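Local coordinates for uncharacterized protein (Bacteroides ovatus, PDB 4IRT) that is of unknown function but carries a BNR repeat-like domain of beta-propeller type and may act as a neuraminidase, at residues H87-F90 against P96-Y99; T205-C210 against I233-A238; D356-S361 against L382-T387; W270-S275 against Q292-D297. One frame throughout, in Å; residues are numbered along the deposited sequence. Where two conformers were deposited one is given.

Contact 1. Residues H87-F90 against P96-Y99; sequences HVSF and PLNY. With EDO (1,2-ethanediol), chain L.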
loop_
_atom_site.group_PDB
_atom_site.type_symbol
_atom_site.label_atom_id
_atom_site.label_comp_id
_atom_site.label_asym_id
_atom_site.label_seq_id
_atom_site.Cartn_x
_atom_site.Cartn_y
_atom_site.Cartn_z
ATOM N N HIS A 87 14.558 -6.386 -4.297
ATOM C CA HIS A 87 14.224 -7.092 -3.080
ATOM C C HIS A 87 12.746 -7.472 -3.175
ATOM O O HIS A 87 11.926 -6.631 -3.524
ATOM C CB HIS A 87 14.391 -6.181 -1.879
ATOM C CG HIS A 87 15.796 -5.743 -1.645
ATOM N ND1 HIS A 87 16.519 -6.118 -0.533
ATOM C CD2 HIS A 87 16.626 -4.977 -2.395
ATOM C CE1 HIS A 87 17.729 -5.590 -0.602
ATOM N NE2 HIS A 87 17.811 -4.873 -1.707
ATOM N N VAL A 88 12.411 -8.715 -2.851
ATOM C CA VAL A 88 11.044 -9.168 -2.988
ATOM C C VAL A 88 10.667 -10.112 -1.850
ATOM O O VAL A 88 11.430 -10.996 -1.466
ATOM C CB VAL A 88 10.802 -9.818 -4.371
ATOM C CG1 VAL A 88 11.602 -11.098 -4.518
ATOM C CG2 VAL A 88 9.322 -10.058 -4.608
ATOM N N SER A 89 9.467 -9.915 -1.325
ATOM C CA SER A 89 8.946 -10.711 -0.236
ATOM C C SER A 89 7.499 -11.051 -0.587
ATOM O O SER A 89 6.759 -10.207 -1.093
ATOM C CB SER A 89 9.082 -9.944 1.099
ATOM O OG SER A 89 8.724 -10.755 2.215
ATOM N N PHE A 90 7.100 -12.290 -0.339
ATOM C CA PHE A 90 5.862 -12.803 -0.922
ATOM C C PHE A 90 5.259 -13.952 -0.147
ATOM O O PHE A 90 5.944 -14.620 0.605
ATOM C CB PHE A 90 6.119 -13.287 -2.340
ATOM C CG PHE A 90 7.304 -14.198 -2.472
ATOM C CD1 PHE A 90 8.580 -13.697 -2.513
ATOM C CD2 PHE A 90 7.130 -15.573 -2.564
ATOM C CE1 PHE A 90 9.673 -14.547 -2.620
ATOM C CE2 PHE A 90 8.227 -16.440 -2.678
ATOM C CZ PHE A 90 9.494 -15.920 -2.718
ATOM N N PRO A 96 6.492 -18.378 7.884
ATOM C CA PRO A 96 7.877 -17.919 7.916
ATOM C C PRO A 96 8.193 -16.983 6.757
ATOM O O PRO A 96 7.621 -17.120 5.672
ATOM C CB PRO A 96 8.673 -19.227 7.798
ATOM C CG PRO A 96 7.786 -20.231 8.459
ATOM C CD PRO A 96 6.391 -19.844 8.032
ATOM N N LEU A 97 9.075 -16.030 6.994
ATOM C CA LEU A 97 9.434 -15.032 5.993
ATOM C C LEU A 97 9.954 -15.687 4.726
ATOM O O LEU A 97 10.825 -16.558 4.788
ATOM C CB LEU A 97 10.498 -14.101 6.564
ATOM C CG LEU A 97 11.076 -13.056 5.626
ATOM C CD1 LEU A 97 10.050 -11.971 5.376
ATOM C CD2 LEU A 97 12.341 -12.461 6.262
ATOM N N ASN A 98 9.390 -15.251 3.609
ATOM C CA ASN A 98 9.859 -15.514 2.243
ATOM C C ASN A 98 10.400 -14.224 1.662
ATOM O O ASN A 98 9.626 -13.283 1.433
ATOM C CB ASN A 98 8.701 -15.953 1.358
ATOM C CG ASN A 98 8.047 -17.240 1.852
ATOM O OD1 ASN A 98 8.736 -18.229 2.145
ATOM N ND2 ASN A 98 6.712 -17.235 1.947
ATOM N N TYR A 99 11.715 -14.207 1.426
ATOM C CA TYR A 99 12.463 -13.025 1.028
ATOM C C TYR A 99 13.650 -13.424 0.139
ATOM O O TYR A 99 14.458 -14.303 0.513
ATOM C CB TYR A 99 12.967 -12.279 2.275
ATOM C CG TYR A 99 13.999 -11.237 1.974
ATOM C CD1 TYR A 99 13.734 -10.198 1.082
ATOM C CD2 TYR A 99 15.259 -11.292 2.558
ATOM C CE1 TYR A 99 14.691 -9.232 0.802
ATOM C CE2 TYR A 99 16.215 -10.336 2.294
ATOM C CZ TYR A 99 15.942 -9.315 1.407
ATOM O OH TYR A 99 16.892 -8.364 1.147
HETATM C C1 EDO L . 2.609 -20.003 2.455
HETATM O O1 EDO L . 2.362 -21.414 2.195
HETATM C C2 EDO L . 4.031 -19.747 2.949
HETATM O O2 EDO L . 4.984 -19.720 1.866
#

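Contact 2. Residues T205-C210 against I233-A238; sequences TNHDIC and IKLSNA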
loop_
_atom_site.group_PDB
_atom_site.type_symbol
_atom_site.label_atom_id
_atom_site.label_comp_id
_atom_site.label_asym_id
_atom_site.label_seq_id
_atom_site.Cartn_x
_atom_site.Cartn_y
_atom_site.Cartn_z
ATOM N N THR A 205 -15.318 -2.995 14.743
ATOM C CA THR A 205 -14.664 -2.446 15.911
ATOM C C THR A 205 -13.382 -1.664 15.553
ATOM O O THR A 205 -12.630 -1.273 16.445
ATOM C CB THR A 205 -14.393 -3.512 17.016
ATOM O OG1 THR A 205 -13.313 -4.386 16.649
ATOM C CG2 THR A 205 -15.646 -4.329 17.306
ATOM N N ASN A 206 -13.137 -1.433 14.258
ATOM C CA ASN A 206 -12.137 -0.451 13.834
ATOM C C ASN A 206 -12.565 0.932 14.359
ATOM O O ASN A 206 -13.765 1.256 14.395
ATOM C CB ASN A 206 -12.072 -0.321 12.304
ATOM C CG ASN A 206 -11.456 -1.509 11.602
ATOM O OD1 ASN A 206 -10.728 -2.347 12.191
ATOM N ND2 ASN A 206 -11.732 -1.579 10.288
ATOM N N HIS A 207 -11.589 1.714 14.784
ATOM C CA HIS A 207 -11.852 3.084 15.164
ATOM C C HIS A 207 -10.602 3.940 15.095
ATOM O O HIS A 207 -9.491 3.447 15.329
ATOM C CB HIS A 207 -12.470 3.142 16.566
ATOM C CG HIS A 207 -11.617 2.549 17.649
ATOM N ND1 HIS A 207 -10.770 3.310 18.429
ATOM C CD2 HIS A 207 -11.516 1.282 18.112
ATOM C CE1 HIS A 207 -10.174 2.532 19.318
ATOM N NE2 HIS A 207 -10.608 1.293 19.145
ATOM N N ASP A 208 -10.822 5.222 14.777
ATOM C CA ASP A 208 -9.806 6.284 14.773
ATOM C C ASP A 208 -8.754 6.163 13.665
ATOM O O ASP A 208 -8.539 5.090 13.102
ATOM C CB ASP A 208 -9.105 6.366 16.153
ATOM C CG ASP A 208 -10.072 6.707 17.270
ATOM O OD1 ASP A 208 -10.867 7.672 17.129
ATOM O OD2 ASP A 208 -10.051 6.000 18.305
ATOM N N ILE A 209 -8.156 7.307 13.341
ATOM C CA ILE A 209 -6.986 7.406 12.482
ATOM C C ILE A 209 -5.895 8.154 13.228
ATOM O O ILE A 209 -6.077 9.332 13.608
ATOM C CB ILE A 209 -7.292 8.124 11.141
ATOM C CG1 ILE A 209 -8.497 7.448 10.446
ATOM C CG2 ILE A 209 -6.053 8.106 10.243
ATOM C CD1 ILE A 209 -8.855 7.990 9.071
ATOM N N CYS A 210 -4.759 7.492 13.401
ATOM C CA CYS A 210 -3.640 8.026 14.180
ATOM C C CYS A 210 -2.412 8.232 13.273
ATOM O O CYS A 210 -2.345 7.701 12.183
ATOM C CB CYS A 210 -3.282 7.072 15.329
ATOM S SG CYS A 210 -4.612 6.828 16.552
ATOM N N ILE A 233 3.915 3.633 20.956
ATOM C CA ILE A 233 2.737 4.479 20.833
ATOM C C ILE A 233 1.515 3.648 21.130
ATOM O O ILE A 233 1.273 2.640 20.457
ATOM C CB ILE A 233 2.617 5.118 19.435
ATOM C CG1 ILE A 233 3.946 5.797 19.047
ATOM C CG2 ILE A 233 1.474 6.128 19.436
ATOM C CD1 ILE A 233 3.984 6.324 17.611
ATOM N N LYS A 234 0.732 4.104 22.109
ATOM C CA LYS A 234 -0.465 3.434 22.598
ATOM C C LYS A 234 -1.711 4.280 22.318
ATOM O O LYS A 234 -1.616 5.441 21.913
ATOM C CB LYS A 234 -0.405 3.304 24.125
ATOM C CG LYS A 234 0.813 2.629 24.719
ATOM C CD LYS A 234 0.730 2.614 26.252
ATOM C CE LYS A 234 0.950 3.997 26.870
ATOM N NZ LYS A 234 0.052 4.293 28.031
ATOM N N LEU A 235 -2.875 3.700 22.599
ATOM C CA LEU A 235 -4.145 4.421 22.560
ATOM C C LEU A 235 -4.046 5.792 23.216
ATOM O O LEU A 235 -4.498 6.809 22.664
ATOM C CB LEU A 235 -5.230 3.602 23.275
ATOM C CG LEU A 235 -6.629 4.169 23.073
ATOM C CD1 LEU A 235 -7.284 3.565 21.839
ATOM C CD2 LEU A 235 -7.493 3.915 24.293
ATOM N N SER A 236 -3.431 5.841 24.392
ATOM C CA SER A 236 -3.448 7.051 25.179
ATOM C C SER A 236 -2.590 8.191 24.640
ATOM O O SER A 236 -2.996 9.332 24.792
ATOM C CB SER A 236 -3.057 6.762 26.631
ATOM O OG SER A 236 -1.718 6.326 26.689
ATOM N N ASN A 237 -1.433 7.910 24.042
ATOM C CA ASN A 237 -0.503 8.979 23.627
ATOM C C ASN A 237 -0.452 9.233 22.132
ATOM O O ASN A 237 0.212 10.181 21.681
ATOM C CB ASN A 237 0.925 8.747 24.207
ATOM C CG ASN A 237 1.568 7.457 23.721
ATOM O OD1 ASN A 237 0.883 6.483 23.434
ATOM N ND2 ASN A 237 2.891 7.449 23.628
ATOM N N ALA A 238 -1.149 8.405 21.363
ATOM C CA ALA A 238 -1.136 8.559 19.909
ATOM C C ALA A 238 -1.693 9.922 19.511
ATOM O O ALA A 238 -2.594 10.436 20.174
ATOM C CB ALA A 238 -1.962 7.467 19.263
#

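Contact 3. Residues D356-S361 against L382-T387; sequences DLTDFS and LFVQHT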
loop_
_atom_site.group_PDB
_atom_site.type_symbol
_atom_site.label_atom_id
_atom_site.label_comp_id
_atom_site.label_asym_id
_atom_site.label_seq_id
_atom_site.Cartn_x
_atom_site.Cartn_y
_atom_site.Cartn_z
ATOM N N ASP A 356 -13.503 7.961 -15.292
ATOM C CA ASP A 356 -13.140 6.557 -15.335
ATOM C C ASP A 356 -11.903 6.418 -16.194
ATOM O O ASP A 356 -11.848 6.983 -17.288
ATOM C CB ASP A 356 -14.302 5.733 -15.918
ATOM C CG ASP A 356 -15.533 5.739 -15.022
ATOM O OD1 ASP A 356 -15.393 5.711 -13.769
ATOM O OD2 ASP A 356 -16.667 5.813 -15.561
ATOM N N LEU A 357 -10.934 5.663 -15.711
ATOM C CA LEU A 357 -9.678 5.455 -16.425
ATOM C C LEU A 357 -9.717 4.198 -17.313
ATOM O O LEU A 357 -8.908 4.088 -18.223
ATOM C CB LEU A 357 -8.502 5.383 -15.459
ATOM C CG LEU A 357 -8.363 6.517 -14.456
ATOM C CD1 LEU A 357 -7.102 6.378 -13.637
ATOM C CD2 LEU A 357 -8.383 7.862 -15.145
ATOM N N THR A 358 -10.633 3.262 -17.036
ATOM C CA THR A 358 -10.876 2.127 -17.909
ATOM C C THR A 358 -12.335 2.123 -18.337
ATOM O O THR A 358 -13.203 2.638 -17.639
ATOM C CB THR A 358 -10.563 0.765 -17.245
ATOM O OG1 THR A 358 -11.363 0.557 -16.069
ATOM C CG2 THR A 358 -9.062 0.635 -16.904
ATOM N N ASP A 359 -12.599 1.545 -19.498
ATOM C CA ASP A 359 -13.975 1.417 -19.961
ATOM C C ASP A 359 -14.553 0.062 -19.566
ATOM O O ASP A 359 -15.722 -0.202 -19.814
ATOM C CB ASP A 359 -14.089 1.676 -21.476
ATOM C CG ASP A 359 -13.363 0.641 -22.330
ATOM O OD1 ASP A 359 -13.061 -0.468 -21.847
ATOM O OD2 ASP A 359 -13.109 0.949 -23.518
ATOM N N PHE A 360 -13.723 -0.778 -18.958
ATOM C CA PHE A 360 -14.108 -2.130 -18.522
ATOM C C PHE A 360 -14.003 -2.296 -17.007
ATOM O O PHE A 360 -13.228 -1.609 -16.347
ATOM C CB PHE A 360 -13.244 -3.227 -19.221
ATOM C CG PHE A 360 -11.768 -3.070 -19.016
ATOM C CD1 PHE A 360 -11.126 -3.619 -17.925
ATOM C CD2 PHE A 360 -11.005 -2.332 -19.934
ATOM C CE1 PHE A 360 -9.754 -3.472 -17.741
ATOM C CE2 PHE A 360 -9.629 -2.172 -19.758
ATOM C CZ PHE A 360 -9.003 -2.745 -18.649
ATOM N N SER A 361 -14.764 -3.249 -16.485
ATOM C CA SER A 361 -14.743 -3.608 -15.057
ATOM C C SER A 361 -13.493 -4.373 -14.707
ATOM O O SER A 361 -13.099 -5.288 -15.429
ATOM C CB SER A 361 -15.931 -4.511 -14.718
ATOM O OG SER A 361 -15.772 -5.086 -13.446
ATOM N N LEU A 382 -0.340 2.931 -12.900
ATOM C CA LEU A 382 -1.099 1.998 -12.083
ATOM C C LEU A 382 -0.963 0.566 -12.588
ATOM O O LEU A 382 -1.004 0.296 -13.808
ATOM C CB LEU A 382 -2.580 2.396 -12.098
ATOM C CG LEU A 382 -2.970 3.778 -11.593
ATOM C CD1 LEU A 382 -4.424 4.110 -11.894
ATOM C CD2 LEU A 382 -2.735 3.827 -10.094
ATOM N N PHE A 383 -0.883 -0.357 -11.628
ATOM C CA PHE A 383 -1.023 -1.794 -11.852
ATOM C C PHE A 383 -2.512 -2.099 -12.007
ATOM O O PHE A 383 -3.288 -1.965 -11.056
ATOM C CB PHE A 383 -0.436 -2.578 -10.657
ATOM C CG PHE A 383 -0.373 -4.097 -10.856
ATOM C CD1 PHE A 383 -1.538 -4.876 -10.873
ATOM C CD2 PHE A 383 0.842 -4.751 -11.022
ATOM C CE1 PHE A 383 -1.489 -6.273 -11.060
ATOM C CE2 PHE A 383 0.896 -6.130 -11.189
ATOM C CZ PHE A 383 -0.267 -6.909 -11.225
ATOM N N VAL A 384 -2.915 -2.531 -13.190
ATOM C CA VAL A 384 -4.336 -2.733 -13.499
ATOM C C VAL A 384 -4.547 -4.159 -14.029
ATOM O O VAL A 384 -3.913 -4.568 -14.981
ATOM C CB VAL A 384 -4.810 -1.698 -14.523
ATOM C CG1 VAL A 384 -6.231 -1.988 -14.990
ATOM C CG2 VAL A 384 -4.758 -0.309 -13.899
ATOM N N GLN A 385 -5.479 -4.877 -13.413
ATOM C CA GLN A 385 -5.830 -6.244 -13.801
ATOM C C GLN A 385 -7.212 -6.541 -13.228
ATOM O O GLN A 385 -7.477 -6.255 -12.067
ATOM C CB GLN A 385 -4.854 -7.250 -13.196
ATOM C CG GLN A 385 -5.107 -8.651 -13.659
ATOM C CD GLN A 385 -4.413 -9.707 -12.865
ATOM O OE1 GLN A 385 -3.912 -9.471 -11.769
ATOM N NE2 GLN A 385 -4.383 -10.907 -13.421
ATOM N N HIS A 386 -8.078 -7.095 -14.064
ATOM C CA HIS A 386 -9.369 -7.615 -13.592
ATOM C C HIS A 386 -9.121 -8.857 -12.727
ATOM O O HIS A 386 -8.493 -9.801 -13.187
ATOM C CB HIS A 386 -10.193 -8.025 -14.801
ATOM C CG HIS A 386 -11.512 -8.622 -14.439
ATOM N ND1 HIS A 386 -12.690 -7.917 -14.522
ATOM C CD2 HIS A 386 -11.832 -9.848 -13.971
ATOM C CE1 HIS A 386 -13.691 -8.702 -14.143
ATOM N NE2 HIS A 386 -13.197 -9.885 -13.819
ATOM N N THR A 387 -9.661 -8.868 -11.513
ATOM C CA THR A 387 -9.613 -10.034 -10.662
ATOM C C THR A 387 -10.967 -10.208 -9.954
ATOM O O THR A 387 -11.732 -9.260 -9.830
ATOM C CB THR A 387 -8.500 -9.936 -9.571
ATOM O OG1 THR A 387 -8.738 -8.785 -8.749
ATOM C CG2 THR A 387 -7.140 -9.818 -10.166
#

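Contact 4. Residues W270-S275 against Q292-D297; sequences WREPNS and QRQITD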
loop_
_atom_site.group_PDB
_atom_site.type_symbol
_atom_site.label_atom_id
_atom_site.label_comp_id
_atom_site.label_asym_id
_atom_site.label_seq_id
_atom_site.Cartn_x
_atom_site.Cartn_y
_atom_site.Cartn_z
ATOM N N TRP A 270 -15.378 5.932 5.199
ATOM C CA TRP A 270 -16.294 5.698 6.315
ATOM C C TRP A 270 -17.634 6.403 6.012
ATOM O O TRP A 270 -17.713 7.235 5.110
ATOM C CB TRP A 270 -15.662 6.159 7.655
ATOM C CG TRP A 270 -15.507 7.687 7.796
ATOM C CD1 TRP A 270 -16.477 8.582 8.168
ATOM C CD2 TRP A 270 -14.301 8.451 7.645
ATOM N NE1 TRP A 270 -15.959 9.857 8.217
ATOM C CE2 TRP A 270 -14.630 9.806 7.898
ATOM C CE3 TRP A 270 -12.979 8.123 7.349
ATOM C CZ2 TRP A 270 -13.688 10.817 7.830
ATOM C CZ3 TRP A 270 -12.043 9.157 7.259
ATOM C CH2 TRP A 270 -12.401 10.464 7.499
ATOM N N ARG A 271 -18.687 6.077 6.767
ATOM C CA ARG A 271 -20.019 6.673 6.528
ATOM C C ARG A 271 -20.297 7.956 7.317
ATOM O O ARG A 271 -19.705 8.218 8.376
ATOM C CB ARG A 271 -21.154 5.672 6.803
ATOM C CG ARG A 271 -21.382 5.304 8.270
ATOM C CD ARG A 271 -22.624 4.414 8.447
ATOM N NE ARG A 271 -22.724 4.000 9.849
ATOM C CZ ARG A 271 -23.268 4.733 10.822
ATOM N NH1 ARG A 271 -23.801 5.923 10.567
ATOM N NH2 ARG A 271 -23.251 4.298 12.083
ATOM N N GLU A 272 -21.175 8.783 6.767
ATOM C CA GLU A 272 -21.772 9.883 7.543
ATOM C C GLU A 272 -22.639 9.334 8.691
ATOM O O GLU A 272 -23.212 8.242 8.578
ATOM C CB GLU A 272 -22.611 10.786 6.629
ATOM C CG GLU A 272 -21.830 11.517 5.575
ATOM C CD GLU A 272 -20.871 12.525 6.168
ATOM O OE1 GLU A 272 -19.780 12.123 6.641
ATOM O OE2 GLU A 272 -21.221 13.728 6.162
ATOM N N PRO A 273 -22.770 10.102 9.797
ATOM C CA PRO A 273 -23.574 9.619 10.911
ATOM C C PRO A 273 -25.022 9.347 10.506
ATOM O O PRO A 273 -25.582 8.307 10.885
ATOM C CB PRO A 273 -23.492 10.735 11.965
ATOM C CG PRO A 273 -22.644 11.812 11.379
ATOM C CD PRO A 273 -22.049 11.345 10.099
ATOM N N ASN A 274 -25.607 10.251 9.718
ATOM C CA ASN A 274 -27.002 10.119 9.360
ATOM C C ASN A 274 -27.233 9.359 8.053
ATOM O O ASN A 274 -28.062 9.746 7.264
ATOM C CB ASN A 274 -27.653 11.504 9.282
ATOM C CG ASN A 274 -29.117 11.451 9.612
ATOM O OD1 ASN A 274 -29.618 10.392 10.008
ATOM N ND2 ASN A 274 -29.801 12.599 9.545
ATOM N N SER A 275 -26.512 8.257 7.852
ATOM C CA SER A 275 -26.521 7.542 6.588
ATOM C C SER A 275 -26.093 6.096 6.841
ATOM O O SER A 275 -25.542 5.811 7.903
ATOM C CB SER A 275 -25.484 8.184 5.646
ATOM O OG SER A 275 -25.481 7.582 4.369
ATOM N N GLN A 292 -10.390 17.112 6.860
ATOM C CA GLN A 292 -11.008 15.991 6.201
ATOM C C GLN A 292 -11.883 16.500 5.065
ATOM O O GLN A 292 -12.426 17.607 5.152
ATOM C CB GLN A 292 -11.897 15.204 7.179
ATOM C CG GLN A 292 -13.030 16.044 7.790
ATOM C CD GLN A 292 -14.007 15.238 8.651
ATOM O OE1 GLN A 292 -14.472 14.174 8.259
ATOM N NE2 GLN A 292 -14.379 15.801 9.798
ATOM N N ARG A 293 -11.984 15.718 3.994
ATOM C CA ARG A 293 -12.983 15.980 2.972
ATOM C C ARG A 293 -13.565 14.673 2.465
ATOM O O ARG A 293 -12.881 13.623 2.434
ATOM C CB ARG A 293 -12.393 16.798 1.813
ATOM C CG ARG A 293 -11.875 18.190 2.184
ATOM C CD ARG A 293 -12.979 19.223 2.327
ATOM N NE ARG A 293 -12.420 20.567 2.471
ATOM C CZ ARG A 293 -11.999 21.051 3.634
ATOM N NH1 ARG A 293 -12.092 20.292 4.717
ATOM N NH2 ARG A 293 -11.506 22.281 3.718
ATOM N N GLN A 294 -14.825 14.743 2.081
ATOM C CA GLN A 294 -15.528 13.645 1.423
ATOM C C GLN A 294 -15.356 13.799 -0.106
ATOM O O GLN A 294 -15.525 14.883 -0.661
ATOM C CB GLN A 294 -16.991 13.685 1.782
ATOM C CG GLN A 294 -17.834 12.562 1.179
ATOM C CD GLN A 294 -19.290 12.649 1.615
ATOM O OE1 GLN A 294 -19.597 13.162 2.692
ATOM N NE2 GLN A 294 -20.184 12.104 0.794
ATOM N N ILE A 295 -15.046 12.698 -0.763
ATOM C CA ILE A 295 -14.621 12.715 -2.147
ATOM C C ILE A 295 -15.788 12.547 -3.102
ATOM O O ILE A 295 -15.864 13.280 -4.086
ATOM C CB ILE A 295 -13.592 11.596 -2.446
ATOM C CG1 ILE A 295 -12.439 11.611 -1.454
ATOM C CG2 ILE A 295 -13.075 11.708 -3.880
ATOM C CD1 ILE A 295 -11.660 12.901 -1.372
ATOM N N THR A 296 -16.674 11.591 -2.865
ATOM C CA THR A 296 -17.826 11.413 -3.789
ATOM C C THR A 296 -19.133 11.442 -3.006
ATOM O O THR A 296 -19.112 11.593 -1.799
ATOM C CB THR A 296 -17.702 10.176 -4.724
ATOM O OG1 THR A 296 -17.831 8.980 -3.981
ATOM C CG2 THR A 296 -16.363 10.145 -5.477
ATOM N N ASP A 297 -20.258 11.389 -3.699
ATOM C CA ASP A 297 -21.558 11.369 -3.053
ATOM C C ASP A 297 -22.237 10.068 -3.450
ATOM O O ASP A 297 -23.167 10.046 -4.254
ATOM C CB ASP A 297 -22.414 12.591 -3.447
ATOM C CG ASP A 297 -23.747 12.647 -2.678
ATOM O OD1 ASP A 297 -23.837 12.132 -1.528
ATOM O OD2 ASP A 297 -24.729 13.211 -3.220
HETATM O O HOH W 1 -19.059 14.839 4.688
#

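Contact 1. Residues H87-F90 against P96-Y99
Ser89 and Tyr99 form an antiparallel, non-hydrogen-bonded pair with CA atoms 4.4 Å apart, where the loop returning from strand 86-90 enters strand 99-101. Just before Tyr99, the carbonyl of Asn98 takes two donors, one from each face of its plane: Ser89 OG at 2.8 Å from Asn98 O, and the backbone N of Phe90 at 3.2 Å from that same oxygen. The hydroxyl of Ser89 gets there because chi1 of -173° swings OG opposite the backbone N. The side chain of Asn98 returns the grip, its ND2 donating to Phe90 O over 3.0 Å, within both the amide and the carbonyl plane, while its CB sits over the centre of the Phe90 ring in a CH-pi contact. Strand 86-90 is the middle strand of a three-stranded antiparallel sheet, consistent with one blade of a beta propeller, and strand 99-101 is its edge. ND2 of Asn98 also donates to O2 of a bound 1,2-ethanediol, and Lys113 holds OD1. Toward the other end of the pairing, Tyr99 lies alongside His87, pointing the same way, and its OH meets His87 ND1 edge to edge at 2.8 Å; either atom could donate. Asp81 takes His87 NE2, while Trp163 and Arg101 also reach Tyr99 OH.

Contact 2. Residues T205-C210 against I233-A238
His207 holds its CG between the backbone N and the carbonyl carbon (chi1 59°), whereas Leu235 has its CG trans to the backbone N (chi1 -170°); together these torsions carry a leucine methyl to the rim of the imidazole. The two side chains cross at about a right angle, and Leu235 CD1 lies 4.0 Å from His207 CE1, in the plane of the ring. That ring is fixed through its nitrogens. His207 ND1 donates almost straight to Asp208 OD2 at 2.8 Å, in the ring plane but from above the plane of the carboxylate, and NE2 is bonded to Glu199. An alanine in place of His207 would probably leave both carboxylates without this partner and open a gap beside the Leu235 methyl. A second, apolar touch lies further along the strand, where Cys210 SG rests 3.8 Å from Ala238 CB. The shape of 233-238 comes from its own bonds: Ala238 N donates to Lys234 O at 3.1 Å, closing a single helix-like turn, and Asn237 OD1 accepts from Lys234 N at 2.7 Å. The turn thus offers Leu235 and Ala238 to strand 206-214, the third strand of a four-stranded antiparallel sheet, just before the chain enters the outermost strand 239-242, an arrangement consistent with the outer part of a beta-propeller blade.

Contact 3. Residues D356-S361 against L382-T387
His386 reaches Ser361 with its CG opposite the backbone N (chi1 178°), which sends the imidazole across to the neighbouring loop. Its CB starts 4.0 Å from Ser361 O, CG is slightly closer, and at ND1 the approach becomes a bond: His386 ND1 donates to Ser361 O over 2.8 Å. The bond is nearly linear at the hydrogen (174°) and lies in the ring plane, yet it meets the oxygen from well above the carbonyl plane. Beyond it, His386 CE1 still lies 3.7 Å from Ser361 O and looks toward Ser361 OG, a hydroxyl bonded to Asp363 N. A leucine here would probably leave the Ser361 carbonyl without this donor and the loop end freer to shift. The remainder of the interface is apolar. Leu357 and Leu382 cross at about a right angle and touch through terminal methyls, Leu357 CD1 lying 3.9 Å from Leu382 CD1, with Ile329 against both. Between these two ends, Thr358 CG2 faces Val384 CG1 at a looser 4.3 Å. Thr358 also braces its own loop: its OG1 donates to Phe360 O at 2.9 Å, in the carbonyl plane, and its CB sits over the centre of the Phe360 ring. The loop that leaves strand 353-356 of one sheet is thereby laid along strand 381-385 of the next, with end-to-end directions 18° apart. In that next sheet the N-terminal strand 5-12 pairs with the C-terminal strand 401-407, as in the velcro closure of a beta propeller.

Contact 4. Residues W270-S275 against Q292-D297
Trp270 and Gln292 meet where the buried indole, the tight element of this contact, is reached at its edge from the exposed side: Gln292 OE1 lies 3.5 Å from Trp270 CZ2, in the plane of the ring. The side chains cross at about a right angle. The tryptophan has its CG held between the backbone N and the carbonyl carbon (chi1 69°), and Arg281 makes a cation-pi contact with its ring. The second pair, Glu272 and Gln294, is looser and water-bridged. Glu272 CD comes no nearer than 3.8 Å to Gln294 OE1, and carboxylate and amide planes are turned 61° apart. Both groups present acceptors, and a water resolves the mismatch by donating to each, at 2.8 Å from Glu272 OE2 and 2.7 Å from Gln294 OE1. The other oxygen of the carboxylate, OE1, forms a salt bridge with Arg281. The amide of Gln294 has its rotation fixed by NE2, which donates to Thr296 O at 2.9 Å. Glu272 also opens a type I turn to Ser275, and Arg271 NH1 bonds to Glu272 O. Strands 264-271 and 290-294 are not neighbours, since 278-285 runs between them; these side chains meet across it, beside the hairpin turn of a four-stranded antiparallel sheet of the beta-propeller kind.

In the fold
The four contacts follow one another along the chain and involve different sheets, as expected for a toroidal fold whose seven sheets are consistent with a seven-bladed propeller. Contacts 2 and 4 belong to consecutive sheets and touch directly: Ile209 CD1 packs 3.8 Å from Trp270 CZ3, although their centres are 21 Å apart. Contact 3, at the junction with the sheet that unites the chain termini, comes within about 9 Å of contact 4 and about 11 Å of contact 1 at the nearest atoms. Contacts 1 and 4 lie on opposite sides of the chain's centre, 37 Å apart between centres. The ethanediol at contact 1 probably comes from the crystallisation liquor and marks no known active site.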